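Local coordinates for protein putative esterase (Sulfolobus solfataricus P2, PDB 2RAU) that probably acts as a lipase or related ester hydrolase of the alpha/beta-hydrolase fold and binds calcium ions, at residues I55-W60 / E64-I69; F117-G122 / E198-K203; A157-S162 / G178-H183. All blocks are in the same frame, centred on the assembly; numbering follows the deposited sequence. Where two conformers were deposited one is given.

Contact 1 (55-60 with 64-69) is most central, its centre about 4 Å from that of the chain. Contact 3 (157-162 with 178-183) lies about 13 Å out, and contact 2 (117-122 with 198-203) about 23 Å. All three are buried, though contact 2 is peripheral and its Glu201 partly exposed. Contact 1 joins the end of strand 52-56 to helix 63-68, and contact 3 joins helix 153-169 to the loop after strand 170-176. They meet where Leu56 packs on Ala157 and Ala158. Contact 2 touches neither and joins a loop to helix 197-203. None is bridged by a hydrogen bond. Contacts 1 and 3 are purely aliphatic, each focused on a leucine methyl. Contact 2 adds a selenomethionine and a carboxylate.

Contact 1. Residues I55-W60 / E64-I69; sequences ILPGTW and EQLVTI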
ATOM      1  N   ILE A  55      -7.140   3.510   3.827  1.00 26.19           N
ATOM      2  CA  ILE A  55      -6.360   2.904   2.729  1.00 26.11           C
ATOM      3  C   ILE A  55      -5.284   1.987   3.264  1.00 24.04           C
ATOM      4  O   ILE A  55      -4.441   2.388   4.035  1.00 25.95           O
ATOM      5  CB  ILE A  55      -5.789   3.996   1.770  1.00 26.36           C
ATOM      6  CG1 ILE A  55      -6.920   5.001   1.416  1.00 29.21           C
ATOM      7  CG2 ILE A  55      -5.147   3.324   0.490  1.00 22.66           C
ATOM      8  CD1 ILE A  55      -6.612   6.047   0.356  1.00 29.06           C
ATOM      9  N   LEU A  56      -5.356   0.734   2.845  1.00 20.36           N
ATOM     10  CA  LEU A  56      -4.424  -0.312   3.212  1.00 23.71           C
ATOM     11  C   LEU A  56      -3.260  -0.382   2.216  1.00 25.32           C
ATOM     12  O   LEU A  56      -3.473  -0.608   1.030  1.00 24.64           O
ATOM     13  CB  LEU A  56      -5.180  -1.635   3.265  1.00 23.82           C
ATOM     14  CG  LEU A  56      -6.365  -1.785   4.258  1.00 24.45           C
ATOM     15  CD1 LEU A  56      -6.907  -3.195   4.268  1.00 22.71           C
ATOM     16  CD2 LEU A  56      -5.969  -1.292   5.693  1.00 23.19           C
ATOM     17  N   PRO A  57      -2.030  -0.141   2.682  1.00 26.26           N
ATOM     18  CA  PRO A  57      -0.923  -0.251   1.750  1.00 26.06           C
ATOM     19  C   PRO A  57      -0.645  -1.662   1.280  1.00 26.40           C
ATOM     20  O   PRO A  57      -1.106  -2.611   1.877  1.00 29.12           O
ATOM     21  CB  PRO A  57       0.278   0.246   2.562  1.00 24.38           C
ATOM     22  CG  PRO A  57      -0.353   1.022   3.727  1.00 26.55           C
ATOM     23  CD  PRO A  57      -1.590   0.298   4.020  1.00 26.20           C
ATOM     24  N   GLY A  58       0.208  -1.756   0.243  1.00 25.86           N
ATOM     25  CA  GLY A  58       0.607  -3.018  -0.356  1.00 26.05           C
ATOM     26  C   GLY A  58       1.929  -3.476   0.228  1.00 26.96           C
ATOM     27  O   GLY A  58       2.365  -2.960   1.229  1.00 26.03           O
ATOM     28  N   THR A  59       2.531  -4.495  -0.390  1.00 27.78           N
ATOM     29  CA  THR A  59       3.755  -5.122   0.089  1.00 28.08           C
ATOM     30  C   THR A  59       4.895  -4.103   0.171  1.00 29.18           C
ATOM     31  O   THR A  59       5.151  -3.378  -0.787  1.00 27.53           O
ATOM     32  CB  THR A  59       4.169  -6.263  -0.860  1.00 27.25           C
ATOM     33  OG1 THR A  59       3.019  -7.043  -1.138  1.00 29.78           O
ATOM     34  CG2 THR A  59       5.230  -7.180  -0.259  1.00 27.68           C
ATOM     35  N   TRP A  60       5.557  -4.092   1.333  1.00 24.82           N
ATOM     36  CA  TRP A  60       6.643  -3.200   1.691  1.00 23.75           C
ATOM     37  C   TRP A  60       6.206  -1.752   1.783  1.00 23.61           C
ATOM     38  O   TRP A  60       7.032  -0.875   2.022  1.00 27.41           O
ATOM     39  CB  TRP A  60       7.818  -3.264   0.708  1.00 23.35           C
ATOM     40  CG  TRP A  60       8.393  -4.649   0.515  1.00 24.15           C
ATOM     41  CD1 TRP A  60       9.172  -5.368   1.401  1.00 26.88           C
ATOM     42  CD2 TRP A  60       8.320  -5.419  -0.673  1.00 26.32           C
ATOM     43  NE1 TRP A  60       9.510  -6.562   0.844  1.00 22.95           N
ATOM     44  CE2 TRP A  60       9.021  -6.619  -0.432  1.00 26.49           C
ATOM     45  CE3 TRP A  60       7.707  -5.216  -1.920  1.00 28.72           C
ATOM     46  CZ2 TRP A  60       9.134  -7.621  -1.390  1.00 30.81           C
ATOM     47  CZ3 TRP A  60       7.773  -6.232  -2.854  1.00 33.42           C
ATOM     48  CH2 TRP A  60       8.485  -7.419  -2.584  1.00 29.09           C
ATOM     49  N   GLU A  64       2.835   5.914   6.147  1.00 24.32           N
ATOM     50  CA  GLU A  64       3.789   6.985   5.962  1.00 23.42           C
ATOM     51  C   GLU A  64       4.124   7.199   4.466  1.00 23.98           C
ATOM     52  O   GLU A  64       4.073   8.327   3.965  1.00 26.04           O
ATOM     53  CB  GLU A  64       5.086   6.705   6.758  1.00 24.77           C
ATOM     54  CG  GLU A  64       6.034   7.893   6.670  1.00 23.62           C
ATOM     55  CD  GLU A  64       7.384   7.734   7.355  1.00 25.32           C
ATOM     56  OE1 GLU A  64       7.554   6.700   8.011  1.00 28.73           O
ATOM     57  OE2 GLU A  64       8.235   8.670   7.226  1.00 27.30           O
ATOM     58  N   GLN A  65       4.451   6.131   3.759  1.00 24.78           N
ATOM     59  CA  GLN A  65       4.724   6.219   2.345  1.00 25.87           C
ATOM     60  C   GLN A  65       3.564   6.840   1.598  1.00 25.89           C
ATOM     61  O   GLN A  65       3.782   7.672   0.712  1.00 27.44           O
ATOM     62  CB  GLN A  65       5.051   4.863   1.746  1.00 26.83           C
ATOM     63  CG  GLN A  65       5.618   4.964   0.342  1.00 24.77           C
ATOM     64  CD  GLN A  65       5.947   3.640  -0.246  1.00 26.68           C
ATOM     65  OE1 GLN A  65       5.196   2.662  -0.124  1.00 27.79           O
ATOM     66  NE2 GLN A  65       7.099   3.588  -0.909  1.00 24.69           N
ATOM     67  N   LEU A  66       2.345   6.445   1.977  1.00 25.54           N
ATOM     68  CA  LEU A  66       1.123   6.908   1.313  1.00 24.25           C
ATOM     69  C   LEU A  66       0.778   8.352   1.522  1.00 27.87           C
ATOM     70  O   LEU A  66       0.007   8.925   0.749  1.00 26.87           O
ATOM     71  CB  LEU A  66      -0.055   6.012   1.675  1.00 28.21           C
ATOM     72  CG  LEU A  66      -0.364   4.844   0.745  1.00 34.05           C
ATOM     73  CD1 LEU A  66       0.820   4.133   0.097  1.00 34.02           C
ATOM     74  CD2 LEU A  66      -1.375   3.909   1.264  1.00 27.90           C
ATOM     75  N   VAL A  67       1.352   8.951   2.562  1.00 25.09           N
ATOM     76  CA  VAL A  67       1.122  10.354   2.866  1.00 28.50           C
ATOM     77  C   VAL A  67       2.313  11.198   2.427  1.00 26.74           C
ATOM     78  O   VAL A  67       2.156  12.157   1.721  1.00 25.14           O
ATOM     79  CB  VAL A  67       0.879  10.597   4.416  1.00 24.80           C
ATOM     80  CG1 VAL A  67       0.613  12.100   4.757  1.00 25.42           C
ATOM     81  CG2 VAL A  67      -0.201   9.656   4.995  1.00 21.14           C
ATOM     82  N   THR A  68       3.506  10.845   2.881  1.00 25.28           N
ATOM     83  CA  THR A  68       4.651  11.688   2.640  1.00 26.01           C
ATOM     84  C   THR A  68       5.801  11.067   1.815  1.00 25.75           C
ATOM     85  O   THR A  68       6.837  11.715   1.617  1.00 27.24           O
ATOM     86  CB  THR A  68       5.213  12.273   3.978  1.00 29.50           C
ATOM     87  OG1 THR A  68       5.446  11.210   4.881  1.00 26.52           O
ATOM     88  CG2 THR A  68       4.256  13.302   4.630  1.00 29.81           C
ATOM     89  N   ILE A  69       5.622   9.860   1.281  1.00 25.64           N
ATOM     90  CA  ILE A  69       6.630   9.241   0.430  1.00 26.26           C
ATOM     91  C   ILE A  69       7.973   9.257   1.159  1.00 24.18           C
ATOM     92  O   ILE A  69       9.015   9.644   0.616  1.00 27.22           O
ATOM     93  CB  ILE A  69       6.701   9.886  -0.989  1.00 27.50           C
ATOM     94  CG1 ILE A  69       5.275  10.358  -1.438  1.00 29.47           C
ATOM     95  CG2 ILE A  69       7.229   8.874  -2.034  1.00 25.10           C
ATOM     96  CD1 ILE A  69       5.218  11.034  -2.799  1.00 29.24           C
TER
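Leu66 reaches from the short helix to the end of strand 52-56 and touches Ile55 and Pro57 with a single methyl, CD2. The tight part is this three-way apolar meeting. Leu66 CD2 lies 3.9 Å from Ile55 CG2 and 3.9 Å from Pro57 CG. It therefore packs against two side chains at once, each at an oblique crossing. Ile55 offers its CG2 branch, which stands opposite the backbone N, while CG1 lies beside that N (chi1 -47°). Leu66 has a chi1 of -93°, away from a staggered value, so the exact placing of CD2 is less certain. Strand residues Thr98 and Glu151 also pack on Leu66.

The other side is looser. Leu66 is partly exposed, and an unidentified bound molecule lies about 4 Å from its side chain. Gln65 points toward 55-60 but makes no close contact with it, and its amide bonds instead to Ser61 and Ser271. The backbone swings out at Thr59 and turns back at Trp60, whose indole points away from the helix. Strand 52-56 is paired in parallel with 94-100 and 146-151, as expected in the central sheet of an alpha/beta hydrolase. In relatives the loop after the equivalent strand helps form the oxyanion hole.

Contact 2. Residues F117-G122 / E198-K203; sequences FTANWG and EEMEAK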
ATOM      1  N   PHE A 117      10.908 -13.183  14.961  1.00 29.28           N
ATOM      2  CA  PHE A 117       9.756 -12.552  15.569  1.00 29.08           C
ATOM      3  C   PHE A 117       8.640 -12.276  14.540  1.00 30.77           C
ATOM      4  O   PHE A 117       7.496 -11.989  14.927  1.00 30.36           O
ATOM      5  CB  PHE A 117      10.132 -11.270  16.326  1.00 27.12           C
ATOM      6  CG  PHE A 117      10.645 -10.167  15.461  1.00 28.19           C
ATOM      7  CD1 PHE A 117       9.778  -9.277  14.830  1.00 26.30           C
ATOM      8  CD2 PHE A 117      12.011  -9.992  15.288  1.00 28.32           C
ATOM      9  CE1 PHE A 117      10.278  -8.257  14.003  1.00 24.53           C
ATOM     10  CE2 PHE A 117      12.505  -8.990  14.489  1.00 29.51           C
ATOM     11  CZ  PHE A 117      11.646  -8.116  13.823  1.00 29.07           C
ATOM     12  N   THR A 118       8.976 -12.341  13.249  1.00 28.27           N
ATOM     13  CA  THR A 118       7.991 -12.201  12.175  1.00 26.67           C
ATOM     14  C   THR A 118       7.314 -13.539  11.772  1.00 27.15           C
ATOM     15  O   THR A 118       6.421 -13.549  10.914  1.00 25.91           O
ATOM     16  CB  THR A 118       8.601 -11.577  10.924  1.00 26.68           C
ATOM     17  OG1 THR A 118       9.408 -12.542  10.247  1.00 24.67           O
ATOM     18  CG2 THR A 118       9.402 -10.323  11.237  1.00 23.51           C
ATOM     19  N   ALA A 119       7.683 -14.651  12.414  1.00 26.81           N
ATOM     20  CA  ALA A 119       7.183 -15.995  12.025  1.00 26.95           C
ATOM     21  C   ALA A 119       5.636 -16.077  12.080  1.00 29.39           C
ATOM     22  O   ALA A 119       5.015 -16.736  11.258  1.00 32.75           O
ATOM     23  CB  ALA A 119       7.823 -17.062  12.906  1.00 23.31           C
ATOM     24  N   ASN A 120       4.998 -15.392  13.016  0.50 29.08           N
ATOM     25  CA  ASN A 120       3.526 -15.407  13.108  0.50 28.98           C
ATOM     26  C   ASN A 120       2.910 -14.070  12.693  0.50 28.76           C
ATOM     27  O   ASN A 120       1.886 -13.643  13.232  0.50 27.60           O
ATOM     28  CB  ASN A 120       3.082 -15.802  14.526  0.50 26.84           C
ATOM     29  CG  ASN A 120       3.569 -17.151  14.899  0.50 30.83           C
ATOM     30  OD1 ASN A 120       3.081 -18.137  14.376  0.50 35.21           O
ATOM     31  ND2 ASN A 120       4.549 -17.219  15.797  0.50 32.93           N
ATOM     32  N   TRP A 121       3.558 -13.392  11.754  1.00 27.36           N
ATOM     33  CA  TRP A 121       2.953 -12.222  11.097  1.00 27.03           C
ATOM     34  C   TRP A 121       2.155 -12.669   9.880  1.00 26.14           C
ATOM     35  O   TRP A 121       2.551 -12.425   8.744  1.00 26.56           O
ATOM     36  CB  TRP A 121       4.052 -11.244  10.710  1.00 28.23           C
ATOM     37  CG  TRP A 121       4.590 -10.442  11.864  1.00 25.13           C
ATOM     38  CD1 TRP A 121       4.390 -10.664  13.198  1.00 26.54           C
ATOM     39  CD2 TRP A 121       5.475  -9.331  11.766  1.00 26.84           C
ATOM     40  NE1 TRP A 121       5.070  -9.720  13.930  1.00 24.55           N
ATOM     41  CE2 TRP A 121       5.749  -8.897  13.070  1.00 25.21           C
ATOM     42  CE3 TRP A 121       6.034  -8.639  10.695  1.00 26.22           C
ATOM     43  CZ2 TRP A 121       6.544  -7.796  13.334  1.00 25.67           C
ATOM     44  CZ3 TRP A 121       6.853  -7.550  10.954  1.00 23.81           C
ATOM     45  CH2 TRP A 121       7.093  -7.141  12.260  1.00 24.87           C
ATOM     46  N   GLY A 122       1.038 -13.331  10.163  1.00 27.87           N
ATOM     47  CA  GLY A 122       0.109 -13.860   9.183  1.00 27.80           C
ATOM     48  C   GLY A 122      -1.173 -13.065   9.143  1.00 25.72           C
ATOM     49  O   GLY A 122      -1.248 -11.959   9.649  1.00 26.35           O
ATOM     50  N   GLU A 198       7.216 -24.742   7.749  1.00 36.13           N
ATOM     51  CA  GLU A 198       8.286 -25.583   8.309  1.00 35.93           C
ATOM     52  C   GLU A 198       9.647 -25.188   7.722  1.00 34.60           C
ATOM     53  O   GLU A 198      10.656 -25.097   8.427  1.00 35.85           O
ATOM     54  CB  GLU A 198       7.989 -27.116   8.123  1.00 30.77           C
ATOM     55  N   GLU A 199       9.659 -24.951   6.420  1.00 36.05           N
ATOM     56  CA  GLU A 199      10.861 -24.576   5.686  1.00 37.23           C
ATOM     57  C   GLU A 199      11.375 -23.198   6.135  1.00 34.97           C
ATOM     58  O   GLU A 199      12.575 -22.948   6.196  1.00 34.01           O
ATOM     59  CB  GLU A 199      10.518 -24.597   4.190  1.00 38.96           C
ATOM     60  CG  GLU A 199      11.657 -24.329   3.232  1.00 44.32           C
ATOM     61  CD  GLU A 199      11.231 -24.524   1.783  1.00 38.96           C
ATOM     62  OE1 GLU A 199      10.092 -25.003   1.563  1.00 58.97           O
ATOM     63  OE2 GLU A 199      12.036 -24.217   0.879  1.00 49.37           O
HETATM   64  N   MSE A 200      10.448 -22.310   6.464  1.00 35.85           N
HETATM   65  CA  MSE A 200      10.784 -20.973   6.972  1.00 34.33           C
HETATM   66  C   MSE A 200      11.645 -21.096   8.259  1.00 32.34           C
HETATM   67  O   MSE A 200      12.723 -20.506   8.399  1.00 29.48           O
HETATM   68  CB  MSE A 200       9.466 -20.200   7.219  1.00 35.18           C
HETATM   69  CG  MSE A 200       9.625 -18.780   7.465  1.00 34.72           C
HETATM   70 SE   MSE A 200       7.971 -17.898   7.909  0.75 31.68          SE
HETATM   71  CE  MSE A 200       7.376 -19.069   9.314  1.00 27.91           C
ATOM     72  N   GLU A 201      11.197 -21.948   9.160  1.00 32.90           N
ATOM     73  CA  GLU A 201      11.885 -22.153  10.406  1.00 33.82           C
ATOM     74  C   GLU A 201      13.116 -23.011  10.170  1.00 36.92           C
ATOM     75  O   GLU A 201      14.133 -22.797  10.809  1.00 37.89           O
ATOM     76  CB  GLU A 201      10.944 -22.846  11.410  1.00 39.18           C
ATOM     77  CG  GLU A 201       9.539 -22.197  11.579  1.00 38.15           C
ATOM     78  CD  GLU A 201       9.537 -20.963  12.519  1.00 46.88           C
ATOM     79  OE1 GLU A 201      10.578 -20.639  13.165  1.00 45.73           O
ATOM     80  OE2 GLU A 201       8.471 -20.314  12.611  1.00 43.54           O
ATOM     81  N   ALA A 202      13.035 -23.993   9.270  1.00 35.52           N
ATOM     82  CA  ALA A 202      14.165 -24.888   9.040  1.00 33.44           C
ATOM     83  C   ALA A 202      15.321 -24.106   8.457  1.00 33.98           C
ATOM     84  O   ALA A 202      16.460 -24.238   8.895  1.00 35.59           O
ATOM     85  CB  ALA A 202      13.771 -26.004   8.119  1.00 32.33           C
ATOM     86  N   LYS A 203      15.035 -23.298   7.449  1.00 35.02           N
ATOM     87  CA  LYS A 203      16.062 -22.484   6.812  1.00 34.99           C
ATOM     88  C   LYS A 203      16.367 -21.155   7.501  1.00 35.06           C
ATOM     89  O   LYS A 203      17.364 -20.519   7.176  1.00 34.99           O
ATOM     90  CB  LYS A 203      15.657 -22.215   5.372  1.00 35.64           C
ATOM     91  CG  LYS A 203      15.619 -23.463   4.477  1.00 39.16           C
ATOM     92  CD  LYS A 203      15.210 -23.079   3.062  1.00 39.73           C
ATOM     93  CE  LYS A 203      15.188 -24.276   2.119  1.00 52.55           C
ATOM     94  NZ  LYS A 203      14.789 -23.843   0.746  1.00 56.52           N
TER
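Ala119 is the residue of the loop that meets the helix, touching Met200 and Glu201. The first segment starts with Phe117, whose ring has Trp121 CZ2 at its edge, in plane, and stacks with Tyr35. Thr118 follows and opens a type I turn, closed by a bond of 3.0 Å from Trp121 N to Thr118 O. Ala119 stands in this turn with its methyl toward the helix. Ala119 CB is 4.1 Å from CE of Met200, a selenomethionine. Ala119 O lies 3.8 Å from Met200 CE. The Met200 chain runs out from the helix with CG opposite the backbone N, then bends at chi3 (51°), which brings CE to the turn. Glu201 bends at chi2 (-81°) and lays OE2 3.3 Å from Ala119 CB. Its other oxygen, OE1, is bonded to Tyr206 OH. Asn120 O accepts from Thr125 OG1 of the following helix. Trp121 then folds back, with Thr118 CA 3.8 Å above one face of its ring and NE1 bonded to Asp36. Gly122 is the N-cap of helix 123-141. The turn leads into that helix and faces helix 197-203 through Ala119. Helix 278-282 packs on Met200 through Tyr278, Arg279 and Leu282.

Contact 3. Residues A157-S162 / G178-H183; sequences AALNYS and GGPTKH
Leu159 and Pro180 cross at about a right angle, and one branch of the leucine makes the meeting. Leu159 CD1 presses on the CD corner of the proline ring at 3.2 Å (to Pro180 CD), closer than usual van der Waals contact. The next ring carbon is less involved, with Pro180 CG 4.1 Å from Leu159 CD1. Because CD is bonded to the proline nitrogen, the methyl sits at the joint with the preceding residue, and Gly179 CA is 4.3 Å from Leu159 CD1. The leucine adopts a chi1 of -100°, between the usual staggered positions. Together the short distance and the unusual torsion make the exact placing of this side chain doubtful. Leu175 of the adjoining strand and Leu315 also pack on Leu159, and Tyr290 packs on Pro180.

The contact belongs to the beta-alpha-beta crossover in which strand 146-151 passes through helix 153-169 into the parallel strand 170-176. The sequence and geometry ahead of the helix are consistent with a nucleophile elbow. The loop holding Gly178 and Gly179 leaves strand 170-176, a place where some lipases, such as pancreatic lipase, carry the acid of the triad; most relatives carry it one strand later.

Three residues after Leu159, the Ser162 hydroxyl turns back to its own helix. Ser162 OG donates to Ala158 O at 2.8 Å, tilted 30° from the carbonyl plane. Ser162 N reaches Ala158 O at 2.9 Å from the opposite face of that plane. The buried hydroxyl is thus satisfied within the helix.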
ATOM      1  N   ALA A 157      -6.026  -7.709   1.449  1.00 27.84           N
ATOM      2  CA  ALA A 157      -6.291  -7.444   2.865  1.00 25.99           C
ATOM      3  C   ALA A 157      -7.696  -6.834   3.048  1.00 24.81           C
ATOM      4  O   ALA A 157      -8.429  -7.244   3.953  1.00 25.06           O
ATOM      5  CB  ALA A 157      -5.215  -6.546   3.452  1.00 22.34           C
ATOM      6  N   ALA A 158      -8.069  -5.883   2.191  1.00 24.90           N
ATOM      7  CA  ALA A 158      -9.384  -5.220   2.271  1.00 22.94           C
ATOM      8  C   ALA A 158     -10.519  -6.224   2.079  1.00 27.10           C
ATOM      9  O   ALA A 158     -11.545  -6.203   2.809  1.00 26.13           O
ATOM     10  CB  ALA A 158      -9.484  -4.126   1.254  1.00 25.01           C
ATOM     11  N   LEU A 159     -10.349  -7.111   1.103  1.00 26.51           N
ATOM     12  CA  LEU A 159     -11.337  -8.132   0.834  1.00 27.81           C
ATOM     13  C   LEU A 159     -11.428  -9.162   1.951  1.00 27.55           C
ATOM     14  O   LEU A 159     -12.535  -9.582   2.322  1.00 28.02           O
ATOM     15  CB  LEU A 159     -11.042  -8.827  -0.496  1.00 30.59           C
ATOM     16  CG  LEU A 159     -11.890  -8.318  -1.663  1.00 44.87           C
ATOM     17  CD1 LEU A 159     -11.183  -8.519  -2.997  1.00 52.01           C
ATOM     18  CD2 LEU A 159     -13.268  -9.002  -1.607  1.00 38.38           C
ATOM     19  N   ASN A 160     -10.267  -9.610   2.439  1.00 27.70           N
ATOM     20  CA  ASN A 160     -10.211 -10.558   3.568  1.00 28.68           C
ATOM     21  C   ASN A 160     -10.851  -9.970   4.858  1.00 29.18           C
ATOM     22  O   ASN A 160     -11.623 -10.639   5.568  1.00 27.36           O
ATOM     23  CB  ASN A 160      -8.752 -10.984   3.808  1.00 29.76           C
ATOM     24  CG  ASN A 160      -8.230 -11.886   2.720  1.00 29.83           C
ATOM     25  OD1 ASN A 160      -8.979 -12.268   1.828  1.00 28.70           O
ATOM     26  ND2 ASN A 160      -6.928 -12.194   2.751  1.00 26.64           N
ATOM     27  N   TYR A 161     -10.510  -8.721   5.162  1.00 27.29           N
ATOM     28  CA  TYR A 161     -11.095  -8.004   6.292  1.00 28.19           C
ATOM     29  C   TYR A 161     -12.616  -7.901   6.134  1.00 28.09           C
ATOM     30  O   TYR A 161     -13.372  -8.199   7.077  1.00 26.65           O
ATOM     31  CB  TYR A 161     -10.478  -6.590   6.453  1.00 27.52           C
ATOM     32  CG  TYR A 161     -10.978  -5.910   7.673  1.00 24.22           C
ATOM     33  CD1 TYR A 161     -10.329  -6.060   8.887  1.00 26.33           C
ATOM     34  CD2 TYR A 161     -12.139  -5.121   7.636  1.00 26.58           C
ATOM     35  CE1 TYR A 161     -10.821  -5.466  10.025  1.00 26.87           C
ATOM     36  CE2 TYR A 161     -12.626  -4.506   8.798  1.00 25.09           C
ATOM     37  CZ  TYR A 161     -11.966  -4.693   9.978  1.00 24.68           C
ATOM     38  OH  TYR A 161     -12.439  -4.102  11.141  1.00 25.86           O
ATOM     39  N   SER A 162     -13.055  -7.516   4.933  1.00 27.48           N
ATOM     40  CA  SER A 162     -14.463  -7.362   4.640  1.00 28.03           C
ATOM     41  C   SER A 162     -15.213  -8.673   4.735  1.00 28.19           C
ATOM     42  O   SER A 162     -16.325  -8.691   5.184  1.00 26.49           O
ATOM     43  CB  SER A 162     -14.674  -6.750   3.247  1.00 28.59           C
ATOM     44  OG  SER A 162     -14.173  -5.439   3.199  1.00 28.61           O
ATOM     45  N   GLY A 178      -5.609  -4.347  -6.838  1.00 29.45           N
ATOM     46  CA  GLY A 178      -5.336  -5.294  -5.779  1.00 34.28           C
ATOM     47  C   GLY A 178      -6.529  -6.151  -5.420  1.00 36.73           C
ATOM     48  O   GLY A 178      -7.632  -5.671  -5.288  1.00 40.07           O
ATOM     49  N   GLY A 179      -6.284  -7.424  -5.211  1.00 42.93           N
ATOM     50  CA  GLY A 179      -7.333  -8.351  -4.818  1.00 46.49           C
ATOM     51  C   GLY A 179      -6.837  -9.771  -5.031  1.00 50.41           C
ATOM     52  O   GLY A 179      -5.661  -9.974  -5.425  1.00 49.63           O
ATOM     53  N   PRO A 180      -7.701 -10.771  -4.726  1.00 52.19           N
ATOM     54  CA  PRO A 180      -7.336 -12.140  -5.030  1.00 50.73           C
ATOM     55  C   PRO A 180      -6.888 -12.240  -6.482  1.00 49.39           C
ATOM     56  O   PRO A 180      -7.474 -11.622  -7.412  1.00 41.64           O
ATOM     57  CB  PRO A 180      -8.626 -12.931  -4.792  1.00 52.80           C
ATOM     58  CG  PRO A 180      -9.372 -12.150  -3.785  1.00 57.15           C
ATOM     59  CD  PRO A 180      -9.011 -10.683  -4.060  1.00 55.29           C
ATOM     60  N   THR A 181      -5.802 -12.985  -6.616  1.00 51.22           N
ATOM     61  CA  THR A 181      -5.158 -13.231  -7.861  1.00 54.83           C
ATOM     62  C   THR A 181      -5.733 -14.541  -8.396  1.00 56.48           C
ATOM     63  O   THR A 181      -6.441 -15.232  -7.683  1.00 55.78           O
ATOM     64  CB  THR A 181      -3.651 -13.304  -7.626  1.00 56.34           C
ATOM     65  OG1 THR A 181      -3.362 -14.410  -6.761  1.00 58.18           O
ATOM     66  CG2 THR A 181      -3.150 -12.000  -6.972  1.00 54.35           C
ATOM     67  N   LYS A 182      -5.446 -14.868  -9.647  1.00 60.25           N
ATOM     68  CA  LYS A 182      -6.023 -16.041 -10.286  1.00 64.07           C
ATOM     69  C   LYS A 182      -5.358 -17.324  -9.805  1.00 68.06           C
ATOM     70  O   LYS A 182      -4.292 -17.274  -9.179  1.00 69.49           O
ATOM     71  CB  LYS A 182      -5.908 -15.916 -11.806  1.00 64.06           C
ATOM     72  CG  LYS A 182      -6.703 -14.754 -12.383  1.00 65.09           C
ATOM     73  CD  LYS A 182      -6.405 -14.506 -13.861  1.00 65.42           C
ATOM     74  CE  LYS A 182      -7.040 -13.188 -14.331  1.00 69.52           C
ATOM     75  NZ  LYS A 182      -6.937 -12.948 -15.799  1.00 72.05           N
ATOM     76  N   HIS A 183      -6.015 -18.455 -10.088  1.00 72.65           N
ATOM     77  CA  HIS A 183      -5.511 -19.801  -9.765  1.00 75.43           C
ATOM     78  C   HIS A 183      -4.080 -20.015 -10.286  1.00 77.72           C
ATOM     79  O   HIS A 183      -3.833 -20.000 -11.501  1.00 78.39           O
ATOM     80  CB  HIS A 183      -6.437 -20.879 -10.357  1.00 75.32           C
TER